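Thermosome subunit (Methanococcoides burtonii, PDB 3AQ1) probably acts as an ATP-dependent chaperone of the group II (TCP-1) family, binding unfolded proteins and helping them fold at the cost of ATP hydrolysis. Local coordinates at residues Leu58-Glu63 with Phe391-Glu396; Tyr78-Glu83 with Gly382-Ala387; Gly260-Arg265 with Lys310-Thr315; Ser270-Leu275 with Ala281-Asp286. All blocks are in the same frame, centred on the assembly; numbering follows the deposited sequence.

The four contacts form two pairs on opposite sides of the subunit's centre. Contacts 1 and 2, their centres about 11 Å apart, lie in the helical equatorial domain and share helix 383-394, which packs against the consecutive helices 45-65 and 71-92; Phe391 of the first touches Ala81 of the second. Contacts 3 and 4, centres about 14 Å apart, belong to the apical domain, where Val314 meets Leu275. Between contacts 1 and 3 the centres are about 62 Å apart. Along the chain, residues 58-83 come first, then 260-315, then 382-396: the polypeptide runs out to the apical domain and returns, so the equatorial helices are assembled from sequence-distant halves.

Contact 1. Residues Leu58-Glu63 with Phe391-Glu396; sequences LSKAEE and FAEALE
Lys60 reaches from helix 45-65 across to Glu393 on helix 383-394, in the helical bundle of the equatorial domain, and the two side chains cross at about a right angle. The lysine does its touching with methylene carbon rather than with its charge: CE of Lys60 lies 3.6 Å from CB of Glu393 and 3.2 Å from its carboxylate atom OE1. The carboxylate lies alongside CE, while the bend at chi4 (48°) turns NZ away from it and toward Glu56, its salt-bridge partner on the same helix. Glu393 has a long, weak ion pair with Lys390. Each long chain therefore suits a partly exposed seam, with a greasy shaft to lie between helices and a charge to carry toward the edge. One residue on, the buried Ala394 points toward helix 45-65 and packs on Leu53, Glu56 and Leu57; its single methyl group lets the backbones approach, with CA of Lys60 7.8 Å from CA of Ala394. The opposite charges may still attract weakly, NZ of Lys60 standing 4.4 Å from OE1 of Glu393, too far for a salt bridge.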
loop_
_atom_site.group_PDB
_atom_site.type_symbol
_atom_site.label_atom_id
_atom_site.label_comp_id
_atom_site.label_asym_id
_atom_site.label_seq_id
_atom_site.Cartn_x
_atom_site.Cartn_y
_atom_site.Cartn_z
ATOM N N LEU A 58 6.676 -19.234 -23.697
ATOM C CA LEU A 58 7.404 -19.079 -24.958
ATOM C C LEU A 58 7.907 -20.391 -25.478
ATOM O O LEU A 58 7.587 -20.780 -26.593
ATOM C CB LEU A 58 8.594 -18.151 -24.818
ATOM C CG LEU A 58 8.319 -16.758 -25.358
ATOM C CD1 LEU A 58 9.524 -15.865 -25.098
ATOM C CD2 LEU A 58 7.971 -16.822 -26.833
ATOM N N SER A 59 8.710 -21.066 -24.668
ATOM C CA SER A 59 9.337 -22.297 -25.104
ATOM C C SER A 59 8.269 -23.303 -25.515
ATOM O O SER A 59 8.417 -23.998 -26.523
ATOM C CB SER A 59 10.278 -22.853 -24.023
ATOM O OG SER A 59 9.703 -23.949 -23.332
ATOM N N LYS A 60 7.178 -23.361 -24.764
ATOM C CA LYS A 60 6.087 -24.244 -25.147
ATOM C C LYS A 60 5.441 -23.797 -26.460
ATOM O O LYS A 60 4.950 -24.618 -27.223
ATOM C CB LYS A 60 5.050 -24.406 -24.027
ATOM C CG LYS A 60 5.513 -25.351 -22.911
ATOM C CD LYS A 60 4.351 -25.861 -22.078
ATOM C CE LYS A 60 4.815 -26.858 -21.034
ATOM N NZ LYS A 60 5.997 -26.325 -20.312
ATOM N N ALA A 61 5.452 -22.501 -26.735
ATOM C CA ALA A 61 4.930 -22.032 -28.013
ATOM C C ALA A 61 5.874 -22.412 -29.160
ATOM O O ALA A 61 5.433 -22.763 -30.255
ATOM C CB ALA A 61 4.684 -20.525 -27.984
ATOM N N GLU A 62 7.174 -22.341 -28.909
ATOM C CA GLU A 62 8.144 -22.665 -29.941
ATOM C C GLU A 62 8.086 -24.160 -30.240
ATOM O O GLU A 62 8.248 -24.574 -31.383
ATOM C CB GLU A 62 9.553 -22.145 -29.583
ATOM C CG GLU A 62 9.754 -20.660 -30.021
ATOM C CD GLU A 62 10.895 -19.914 -29.319
ATOM O OE1 GLU A 62 11.596 -20.521 -28.483
ATOM O OE2 GLU A 62 11.090 -18.708 -29.606
ATOM N N GLU A 63 7.804 -24.962 -29.221
ATOM C CA GLU A 63 7.483 -26.367 -29.440
ATOM C C GLU A 63 6.266 -26.516 -30.357
ATOM O O GLU A 63 6.361 -27.131 -31.421
ATOM C CB GLU A 63 7.221 -27.090 -28.117
ATOM C CG GLU A 63 8.433 -27.223 -27.206
ATOM C CD GLU A 63 8.109 -27.979 -25.926
ATOM O OE1 GLU A 63 6.903 -28.110 -25.586
ATOM O OE2 GLU A 63 9.066 -28.446 -25.265
ATOM N N PHE A 391 -0.607 -23.928 -21.774
ATOM C CA PHE A 391 -0.612 -22.842 -20.803
ATOM C C PHE A 391 -0.730 -23.467 -19.420
ATOM O O PHE A 391 0.138 -23.280 -18.562
ATOM C CB PHE A 391 -1.768 -21.873 -21.067
ATOM C CG PHE A 391 -1.648 -20.545 -20.346
ATOM C CD1 PHE A 391 -1.998 -20.423 -19.023
ATOM C CD2 PHE A 391 -1.230 -19.415 -21.011
ATOM C CE1 PHE A 391 -1.910 -19.197 -18.370
ATOM C CE2 PHE A 391 -1.141 -18.190 -20.357
ATOM C CZ PHE A 391 -1.484 -18.085 -19.041
ATOM N N ALA A 392 -1.797 -24.233 -19.219
ATOM C CA ALA A 392 -2.027 -24.892 -17.938
ATOM C C ALA A 392 -0.800 -25.684 -17.464
ATOM O O ALA A 392 -0.602 -25.870 -16.272
ATOM C CB ALA A 392 -3.259 -25.781 -18.010
ATOM N N GLU A 393 0.031 -26.131 -18.399
ATOM C CA GLU A 393 1.236 -26.888 -18.058
ATOM C C GLU A 393 2.353 -25.980 -17.577
ATOM O O GLU A 393 3.165 -26.366 -16.737
ATOM C CB GLU A 393 1.758 -27.662 -19.270
ATOM C CG GLU A 393 0.947 -28.868 -19.715
ATOM C CD GLU A 393 1.746 -29.725 -20.678
ATOM O OE1 GLU A 393 2.952 -29.429 -20.843
ATOM O OE2 GLU A 393 1.186 -30.681 -21.261
ATOM N N ALA A 394 2.412 -24.783 -18.148
ATOM C CA ALA A 394 3.469 -23.842 -17.828
ATOM C C ALA A 394 3.331 -23.375 -16.387
ATOM O O ALA A 394 4.332 -23.128 -15.698
ATOM C CB ALA A 394 3.430 -22.667 -18.783
ATOM N N LEU A 395 2.085 -23.260 -15.935
ATOM C CA LEU A 395 1.799 -22.804 -14.584
ATOM C C LEU A 395 2.607 -23.559 -13.523
ATOM O O LEU A 395 3.107 -22.966 -12.575
ATOM C CB LEU A 395 0.306 -22.919 -14.311
ATOM C CG LEU A 395 -0.453 -21.831 -15.067
ATOM C CD1 LEU A 395 -1.953 -21.941 -14.855
ATOM C CD2 LEU A 395 0.066 -20.447 -14.644
ATOM N N GLU A 396 2.749 -24.869 -13.692
ATOM C CA GLU A 396 3.436 -25.679 -12.696
ATOM C C GLU A 396 4.928 -25.428 -12.650
ATOM O O GLU A 396 5.638 -26.053 -11.879
ATOM C CB GLU A 396 3.169 -27.159 -12.910
ATOM C CG GLU A 396 1.742 -27.557 -12.598
ATOM C CD GLU A 396 1.499 -29.056 -12.732
ATOM O OE1 GLU A 396 2.071 -29.702 -13.661
ATOM O OE2 GLU A 396 0.716 -29.572 -11.903
#

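Contact 2. Residues Tyr78-Glu83 with Gly382-Ala387; sequences YRHAAE and GREQLA
His80 and Glu384 join helix 71-92 to the first turn of helix 383-394 by a histidine-carboxylate hydrogen bond, ND1 of His80 giving to OE2 of Glu384 over 3.1 Å. The bond is noticeably bent, with an N-H...O angle of 143°, in keeping with an acceptor that lies 25° out of the imidazole plane. The imidazole and carboxylate planes are not far from parallel, yet the nitrogen meets the oxygen from above the carboxylate plane. The side chains cross at about a right angle: CG of the histidine is anti to the backbone N (chi1 -172°), which brings ND1 to the side of helix 383-394, while the extended glutamate spans the gap between the helices. Two residues earlier, Tyr78 turns a ring edge to the other helix, its CE1 3.4 Å from the carbonyl O of Ala387, which lies in the ring plane. Alanine suits this place because a methyl lets the helices come close, CA of Tyr78 being 6.4 Å from CA of Ala387. Farther out, the phenol hydroxyl is hydrogen-bonded to the carbonyl of Leu57, and Thr463 of helix 449-467 packs on Tyr78, which probably helps to hold the ring in place. A leucine in place of His80 would probably leave the Glu384 carboxylate without this N-H partner and the helices without this polar tie. Chemically, a carboxylate so near would be expected to favour a proton on ND1 and to stabilise a protonated imidazole.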
loop_
_atom_site.group_PDB
_atom_site.type_symbol
_atom_site.label_atom_id
_atom_site.label_comp_id
_atom_site.label_asym_id
_atom_site.label_seq_id
_atom_site.Cartn_x
_atom_site.Cartn_y
_atom_site.Cartn_z
ATOM N N TYR A 78 -3.588 -18.703 -25.636
ATOM C CA TYR A 78 -2.972 -18.188 -24.422
ATOM C C TYR A 78 -3.817 -17.081 -23.797
ATOM O O TYR A 78 -4.080 -17.101 -22.593
ATOM C CB TYR A 78 -1.568 -17.648 -24.708
ATOM C CG TYR A 78 -0.469 -18.679 -24.784
ATOM C CD1 TYR A 78 -0.736 -20.034 -24.701
ATOM C CD2 TYR A 78 0.843 -18.285 -24.965
ATOM C CE1 TYR A 78 0.285 -20.963 -24.786
ATOM C CE2 TYR A 78 1.868 -19.199 -25.046
ATOM C CZ TYR A 78 1.589 -20.532 -24.954
ATOM O OH TYR A 78 2.629 -21.428 -25.036
ATOM N N ARG A 79 -4.228 -16.112 -24.609
ATOM C CA ARG A 79 -4.995 -14.980 -24.100
ATOM C C ARG A 79 -6.329 -15.441 -23.515
ATOM O O ARG A 79 -6.829 -14.871 -22.543
ATOM C CB ARG A 79 -5.223 -13.934 -25.187
ATOM C CG ARG A 79 -6.031 -12.738 -24.704
ATOM C CD ARG A 79 -6.310 -11.771 -25.831
ATOM N NE ARG A 79 -5.081 -11.334 -26.478
ATOM C CZ ARG A 79 -4.281 -10.392 -25.986
ATOM N NH1 ARG A 79 -4.583 -9.798 -24.832
ATOM N NH2 ARG A 79 -3.179 -10.046 -26.644
ATOM N N HIS A 80 -6.896 -16.481 -24.109
ATOM C CA HIS A 80 -8.107 -17.085 -23.586
ATOM C C HIS A 80 -7.759 -17.814 -22.284
ATOM O O HIS A 80 -8.520 -17.794 -21.310
ATOM C CB HIS A 80 -8.711 -18.023 -24.639
ATOM C CG HIS A 80 -10.066 -18.548 -24.288
ATOM N ND1 HIS A 80 -10.576 -19.711 -24.830
ATOM C CD2 HIS A 80 -11.016 -18.080 -23.444
ATOM C CE1 HIS A 80 -11.781 -19.932 -24.337
ATOM N NE2 HIS A 80 -12.072 -18.960 -23.493
ATOM N N ALA A 81 -6.583 -18.429 -22.261
ATOM C CA ALA A 81 -6.107 -19.095 -21.058
ATOM C C ALA A 81 -6.018 -18.114 -19.902
ATOM O O ALA A 81 -6.590 -18.348 -18.847
ATOM C CB ALA A 81 -4.762 -19.747 -21.302
ATOM N N ALA A 82 -5.306 -17.012 -20.105
ATOM C CA ALA A 82 -5.130 -16.009 -19.058
ATOM C C ALA A 82 -6.460 -15.530 -18.508
ATOM O O ALA A 82 -6.610 -15.325 -17.308
ATOM C CB ALA A 82 -4.340 -14.836 -19.574
ATOM N N GLU A 83 -7.423 -15.343 -19.396
ATOM C CA GLU A 83 -8.733 -14.858 -18.990
ATOM C C GLU A 83 -9.496 -15.929 -18.207
ATOM O O GLU A 83 -10.203 -15.630 -17.236
ATOM C CB GLU A 83 -9.514 -14.359 -20.211
ATOM C CG GLU A 83 -8.912 -13.087 -20.816
ATOM C CD GLU A 83 -9.348 -12.822 -22.250
ATOM O OE1 GLU A 83 -9.979 -13.715 -22.862
ATOM O OE2 GLU A 83 -9.044 -11.718 -22.764
ATOM N N GLY A 382 -9.987 -28.462 -31.307
ATOM C CA GLY A 382 -9.134 -27.847 -32.302
ATOM C C GLY A 382 -7.703 -27.725 -31.816
ATOM O O GLY A 382 -7.283 -28.419 -30.883
ATOM N N ARG A 383 -6.951 -26.840 -32.462
ATOM C CA ARG A 383 -5.563 -26.590 -32.098
ATOM C C ARG A 383 -5.506 -25.688 -30.865
ATOM O O ARG A 383 -4.555 -25.751 -30.085
ATOM C CB ARG A 383 -4.811 -25.965 -33.278
ATOM C CG ARG A 383 -4.705 -26.873 -34.502
ATOM C CD ARG A 383 -4.792 -26.095 -35.815
ATOM N NE ARG A 383 -4.573 -26.961 -36.974
ATOM C CZ ARG A 383 -4.735 -26.582 -38.239
ATOM N NH1 ARG A 383 -5.128 -25.346 -38.520
ATOM N NH2 ARG A 383 -4.508 -27.442 -39.224
ATOM N N GLU A 384 -6.535 -24.859 -30.696
ATOM C CA GLU A 384 -6.651 -24.001 -29.520
ATOM C C GLU A 384 -6.447 -24.835 -28.259
ATOM O O GLU A 384 -5.754 -24.414 -27.335
ATOM C CB GLU A 384 -8.017 -23.304 -29.475
ATOM C CG GLU A 384 -8.054 -22.070 -28.580
ATOM C CD GLU A 384 -9.460 -21.673 -28.149
ATOM O OE1 GLU A 384 -10.391 -22.503 -28.263
ATOM O OE2 GLU A 384 -9.632 -20.526 -27.682
ATOM N N GLN A 385 -7.042 -26.024 -28.233
ATOM C CA GLN A 385 -6.949 -26.896 -27.068
ATOM C C GLN A 385 -5.508 -27.216 -26.681
ATOM O O GLN A 385 -5.156 -27.195 -25.503
ATOM C CB GLN A 385 -7.720 -28.196 -27.285
ATOM C CG GLN A 385 -7.496 -29.196 -26.164
ATOM C CD GLN A 385 -8.024 -30.578 -26.484
ATOM O OE1 GLN A 385 -8.872 -30.702 -27.396
ATOM N NE2 GLN A 385 -7.590 -31.543 -25.816
ATOM N N LEU A 386 -4.680 -27.534 -27.670
ATOM C CA LEU A 386 -3.266 -27.783 -27.411
ATOM C C LEU A 386 -2.627 -26.577 -26.726
ATOM O O LEU A 386 -1.870 -26.723 -25.770
ATOM C CB LEU A 386 -2.532 -28.122 -28.712
ATOM C CG LEU A 386 -2.412 -29.626 -28.984
ATOM C CD1 LEU A 386 -2.226 -29.938 -30.473
ATOM C CD2 LEU A 386 -1.295 -30.242 -28.128
ATOM N N ALA A 387 -2.967 -25.387 -27.215
ATOM C CA ALA A 387 -2.407 -24.135 -26.720
ATOM C C ALA A 387 -2.774 -23.864 -25.266
ATOM O O ALA A 387 -1.905 -23.547 -24.447
ATOM C CB ALA A 387 -2.853 -22.980 -27.599
#

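Contact 3. Residues Gly260-Arg265 with Lys310-Thr315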
loop_
_atom_site.group_PDB
_atom_site.type_symbol
_atom_site.label_atom_id
_atom_site.label_comp_id
_atom_site.label_asym_id
_atom_site.label_seq_id
_atom_site.Cartn_x
_atom_site.Cartn_y
_atom_site.Cartn_z
ATOM N N GLY A 260 -3.009 37.975 15.745
ATOM C CA GLY A 260 -3.598 36.780 16.337
ATOM C C GLY A 260 -3.430 35.509 15.508
ATOM O O GLY A 260 -4.187 34.537 15.650
ATOM N N ILE A 261 -2.414 35.508 14.654
ATOM C CA ILE A 261 -2.193 34.406 13.720
ATOM C C ILE A 261 -1.162 33.339 14.148
ATOM O O ILE A 261 -0.012 33.633 14.472
ATOM C CB ILE A 261 -1.887 34.938 12.299
ATOM C CG1 ILE A 261 -3.052 35.801 11.809
ATOM C CG2 ILE A 261 -1.683 33.796 11.341
ATOM C CD1 ILE A 261 -2.889 36.279 10.387
ATOM N N TYR A 262 -1.618 32.091 14.149
ATOM C CA TYR A 262 -0.777 30.931 14.415
ATOM C C TYR A 262 0.051 30.619 13.158
ATOM O O TYR A 262 -0.496 30.134 12.151
ATOM C CB TYR A 262 -1.673 29.735 14.757
ATOM C CG TYR A 262 -0.963 28.493 15.270
ATOM C CD1 TYR A 262 -0.078 27.770 14.463
ATOM C CD2 TYR A 262 -1.212 28.017 16.551
ATOM C CE1 TYR A 262 0.548 26.624 14.936
ATOM C CE2 TYR A 262 -0.593 26.883 17.026
ATOM C CZ TYR A 262 0.286 26.195 16.222
ATOM O OH TYR A 262 0.884 25.072 16.729
ATOM N N ALA A 263 1.352 30.912 13.201
ATOM C CA ALA A 263 2.208 30.640 12.047
ATOM C C ALA A 263 3.361 29.702 12.373
ATOM O O ALA A 263 3.945 29.767 13.446
ATOM C CB ALA A 263 2.725 31.934 11.414
ATOM N N VAL A 264 3.682 28.814 11.445
ATOM C CA VAL A 264 4.874 28.000 11.597
ATOM C C VAL A 264 5.770 28.215 10.388
ATOM O O VAL A 264 5.286 28.343 9.282
ATOM C CB VAL A 264 4.551 26.496 11.809
ATOM C CG1 VAL A 264 3.245 26.318 12.584
ATOM C CG2 VAL A 264 4.418 25.822 10.514
ATOM N N ARG A 265 7.079 28.271 10.612
ATOM C CA ARG A 265 8.039 28.451 9.532
ATOM C C ARG A 265 8.720 27.128 9.193
ATOM O O ARG A 265 8.620 26.169 9.949
ATOM C CB ARG A 265 9.094 29.478 9.931
ATOM C CG ARG A 265 10.103 28.955 10.927
ATOM C CD ARG A 265 10.860 30.077 11.652
ATOM N NE ARG A 265 11.842 29.519 12.572
ATOM C CZ ARG A 265 13.127 29.365 12.276
ATOM N NH1 ARG A 265 13.595 29.756 11.098
ATOM N NH2 ARG A 265 13.950 28.828 13.163
ATOM N N LYS A 310 7.566 20.355 21.344
ATOM C CA LYS A 310 6.165 20.665 21.068
ATOM C C LYS A 310 5.824 20.325 19.615
ATOM O O LYS A 310 6.696 20.345 18.737
ATOM C CB LYS A 310 5.873 22.144 21.341
ATOM C CG LYS A 310 6.382 22.665 22.681
ATOM C CD LYS A 310 6.056 24.140 22.860
ATOM C CE LYS A 310 6.707 24.750 24.105
ATOM N NZ LYS A 310 6.228 26.154 24.354
ATOM N N MET A 311 4.560 19.997 19.371
ATOM C CA MET A 311 4.093 19.670 18.023
ATOM C C MET A 311 2.779 20.374 17.619
ATOM O O MET A 311 2.009 20.824 18.470
ATOM C CB MET A 311 3.969 18.153 17.871
ATOM C CG MET A 311 5.320 17.447 17.710
ATOM S SD MET A 311 5.231 15.788 16.989
ATOM C CE MET A 311 4.183 14.951 18.182
ATOM N N THR A 312 2.518 20.462 16.319
ATOM C CA THR A 312 1.284 21.097 15.852
ATOM C C THR A 312 0.212 20.106 15.393
ATOM O O THR A 312 0.374 19.454 14.373
ATOM C CB THR A 312 1.556 22.083 14.725
ATOM O OG1 THR A 312 2.311 23.184 15.233
ATOM C CG2 THR A 312 0.253 22.616 14.180
ATOM N N TYR A 313 -0.876 20.001 16.157
ATOM C CA TYR A 313 -2.008 19.129 15.812
ATOM C C TYR A 313 -3.096 19.856 14.971
ATOM O O TYR A 313 -3.596 20.908 15.356
ATOM C CB TYR A 313 -2.647 18.559 17.083
ATOM C CG TYR A 313 -1.807 17.565 17.857
ATOM C CD1 TYR A 313 -2.210 16.238 17.989
ATOM C CD2 TYR A 313 -0.623 17.951 18.477
ATOM C CE1 TYR A 313 -1.455 15.331 18.698
ATOM C CE2 TYR A 313 0.144 17.037 19.190
ATOM C CZ TYR A 313 -0.280 15.739 19.298
ATOM O OH TYR A 313 0.477 14.836 20.006
ATOM N N VAL A 314 -3.448 19.279 13.828
ATOM C CA VAL A 314 -4.517 19.791 12.978
ATOM C C VAL A 314 -5.643 18.750 12.903
ATOM O O VAL A 314 -5.590 17.839 12.104
ATOM C CB VAL A 314 -3.988 20.084 11.564
ATOM C CG1 VAL A 314 -5.066 20.664 10.707
ATOM C CG2 VAL A 314 -2.811 21.030 11.636
ATOM N N THR A 315 -6.651 18.884 13.760
ATOM C CA THR A 315 -7.740 17.909 13.850
ATOM C C THR A 315 -9.086 18.466 13.364
ATOM O O THR A 315 -9.244 19.666 13.139
ATOM C CB THR A 315 -7.930 17.422 15.294
ATOM O OG1 THR A 315 -8.249 18.531 16.131
ATOM C CG2 THR A 315 -6.669 16.807 15.809
#
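Tyr262 lays the hydroxyl end of its ring against the side chain of Thr312, in the mixed sheet of the apical domain. Strands 262-264 and 310-317 are not paired with each other; their side chains meet across the space between the two strands, with CA of Val264 8.9 Å from CA of Thr312. The two side chains arrive from opposite directions, and the threonine oxygen lies at the ring edge, in its plane. OH of Tyr262 donates to OG1 of Thr312 across 2.8 Å, and the methyl CG2 of Thr312 stands 3.6 Å from the same phenol oxygen. A chi1 near 180° (-171°) swings the tyrosine ring away from its own backbone N and lets the hydroxyl end reach Thr312. Threonine suits its place by offering both a hydroxyl and a methyl: OG1 is also hydrogen-bonded to the carbonyl of Lys174, so this buried oxygen has two partners. A phenylalanine in place of Tyr262 would probably leave OG1 of Thr312 with one of its two partners missing in a buried setting. Phe243 of strand 241-244, the parallel neighbour of 262-264, touches both Val264 and Thr312. Beside the bond, the methyl CG1 of Val264 comes 4.2 Å from OG1 of Thr312.

Contact 4. Residues Ser270-Leu275 with Ala281-Asp286; sequences SDLKRL and ATIIQD
Leu275 and Ala281 both grip one hydroxyl, OG1 of Thr279: it is hydrogen-bonded to the carbonyl O of Leu275 and to the backbone N of Ala281. It thus ties the last turn of helix 269-279 to the chain leaving it, at the C-terminal end of that helix in the apical domain. The side chain that closes the gap is Ile283, which points toward the helix and crosses Leu272 at a slant. Its CG1 branch is anti to its own carbonyl carbon (chi1 -48°), which carries the methyl CD1 forward to the helix surface. There CD1 of Ile283 lies 4.2 Å from CG of Leu272, an apolar contact on the flank of the leucine. Beyond the tie, residues 281-286 lead off obliquely past the helix toward strand 184-193, and Ile284 makes backbone hydrogen bonds with Leu192 and Ser194 at the end of that strand. Ala281 O is held in turn by the hydroxyl of Ser276. Leucine suits the buried face, since Leu272 also packs on Phe243 and Gln245; Lys273, next along the helix, points away and suits the exposed side. Ala281 and Leu275 both pack on Leu192, joining helix, outgoing chain and strand. The slim ethyl arm of isoleucine also reaches the backbone: CD1 of Ile283 is 3.8 Å from the carbonyl O of Leu272.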
loop_
_atom_site.group_PDB
_atom_site.type_symbol
_atom_site.label_atom_id
_atom_site.label_comp_id
_atom_site.label_asym_id
_atom_site.label_seq_id
_atom_site.Cartn_x
_atom_site.Cartn_y
_atom_site.Cartn_z
ATOM N N SER A 270 6.449 17.966 2.244
ATOM C CA SER A 270 5.519 16.844 2.209
ATOM C C SER A 270 4.401 17.033 3.219
ATOM O O SER A 270 3.290 16.534 3.034
ATOM C CB SER A 270 6.251 15.533 2.489
ATOM O OG SER A 270 6.698 15.495 3.833
ATOM N N ASP A 271 4.724 17.722 4.309
ATOM C CA ASP A 271 3.738 18.130 5.295
ATOM C C ASP A 271 2.797 19.168 4.681
ATOM O O ASP A 271 1.601 19.175 4.953
ATOM C CB ASP A 271 4.433 18.694 6.535
ATOM C CG ASP A 271 4.691 17.634 7.589
ATOM O OD1 ASP A 271 3.944 16.632 7.611
ATOM O OD2 ASP A 271 5.626 17.810 8.404
ATOM N N LEU A 272 3.352 20.037 3.838
ATOM C CA LEU A 272 2.568 21.013 3.115
ATOM C C LEU A 272 1.613 20.317 2.141
ATOM O O LEU A 272 0.464 20.734 1.989
ATOM C CB LEU A 272 3.484 22.002 2.396
ATOM C CG LEU A 272 3.111 23.493 2.461
ATOM C CD1 LEU A 272 2.946 23.989 3.895
ATOM C CD2 LEU A 272 4.149 24.337 1.750
ATOM N N LYS A 273 2.087 19.259 1.486
ATOM C CA LYS A 273 1.247 18.483 0.576
ATOM C C LYS A 273 0.095 17.895 1.345
ATOM O O LYS A 273 -1.052 17.966 0.916
ATOM C CB LYS A 273 2.025 17.360 -0.115
ATOM C CG LYS A 273 2.373 17.643 -1.574
ATOM C CD LYS A 273 2.970 16.407 -2.258
ATOM C CE LYS A 273 3.371 16.701 -3.710
ATOM N NZ LYS A 273 3.903 15.501 -4.432
ATOM N N ARG A 274 0.407 17.313 2.492
ATOM C CA ARG A 274 -0.612 16.706 3.328
ATOM C C ARG A 274 -1.626 17.755 3.839
ATOM O O ARG A 274 -2.833 17.514 3.815
ATOM C CB ARG A 274 0.023 15.942 4.493
ATOM C CG ARG A 274 0.850 14.748 4.118
ATOM C CD ARG A 274 1.057 13.863 5.367
ATOM N NE ARG A 274 2.293 13.088 5.307
ATOM C CZ ARG A 274 2.357 11.811 4.934
ATOM N NH1 ARG A 274 1.242 11.150 4.610
ATOM N NH2 ARG A 274 3.539 11.191 4.893
ATOM N N LEU A 275 -1.136 18.910 4.293
ATOM C CA LEU A 275 -2.027 19.990 4.723
ATOM C C LEU A 275 -2.999 20.359 3.606
ATOM O O LEU A 275 -4.197 20.537 3.845
ATOM C CB LEU A 275 -1.245 21.223 5.190
ATOM C CG LEU A 275 -0.583 21.059 6.551
ATOM C CD1 LEU A 275 0.608 21.989 6.693
ATOM C CD2 LEU A 275 -1.588 21.224 7.677
ATOM N N ALA A 281 -6.695 23.619 1.494
ATOM C CA ALA A 281 -5.909 24.797 1.182
ATOM C C ALA A 281 -5.196 24.631 -0.141
ATOM O O ALA A 281 -4.849 23.527 -0.533
ATOM C CB ALA A 281 -4.910 25.076 2.276
ATOM N N THR A 282 -4.981 25.744 -0.827
ATOM C CA THR A 282 -4.214 25.740 -2.054
ATOM C C THR A 282 -2.859 26.372 -1.797
ATOM O O THR A 282 -2.765 27.530 -1.405
ATOM C CB THR A 282 -4.951 26.483 -3.175
ATOM O OG1 THR A 282 -6.279 25.954 -3.295
ATOM C CG2 THR A 282 -4.213 26.309 -4.496
ATOM N N ILE A 283 -1.811 25.586 -1.995
ATOM C CA ILE A 283 -0.449 26.038 -1.776
ATOM C C ILE A 283 -0.153 27.225 -2.671
ATOM O O ILE A 283 -0.367 27.168 -3.875
ATOM C CB ILE A 283 0.562 24.921 -2.086
ATOM C CG1 ILE A 283 0.134 23.615 -1.407
ATOM C CG2 ILE A 283 1.945 25.360 -1.683
ATOM C CD1 ILE A 283 1.254 22.636 -1.155
ATOM N N ILE A 284 0.353 28.295 -2.076
ATOM C CA ILE A 284 0.517 29.565 -2.762
ATOM C C ILE A 284 1.979 29.872 -2.996
ATOM O O ILE A 284 2.801 29.717 -2.085
ATOM C CB ILE A 284 -0.065 30.676 -1.909
ATOM C CG1 ILE A 284 -1.561 30.776 -2.143
ATOM C CG2 ILE A 284 0.618 31.982 -2.191
ATOM C CD1 ILE A 284 -2.183 31.748 -1.212
ATOM N N GLN A 285 2.307 30.314 -4.211
ATOM C CA GLN A 285 3.695 30.620 -4.559
ATOM C C GLN A 285 3.946 32.111 -4.664
ATOM O O GLN A 285 5.068 32.567 -4.492
ATOM C CB GLN A 285 4.111 29.931 -5.857
ATOM C CG GLN A 285 4.969 28.702 -5.650
ATOM C CD GLN A 285 4.211 27.418 -5.921
ATOM O OE1 GLN A 285 3.233 27.419 -6.669
ATOM N NE2 GLN A 285 4.663 26.309 -5.321
ATOM N N ASP A 286 2.892 32.865 -4.943
ATOM C CA ASP A 286 3.003 34.308 -5.085
ATOM C C ASP A 286 2.123 34.930 -4.014
ATOM O O ASP A 286 0.920 34.692 -3.988
ATOM C CB ASP A 286 2.538 34.730 -6.489
ATOM C CG ASP A 286 2.778 36.219 -6.793
ATOM O OD1 ASP A 286 3.009 37.021 -5.860
ATOM O OD2 ASP A 286 2.722 36.591 -7.988
#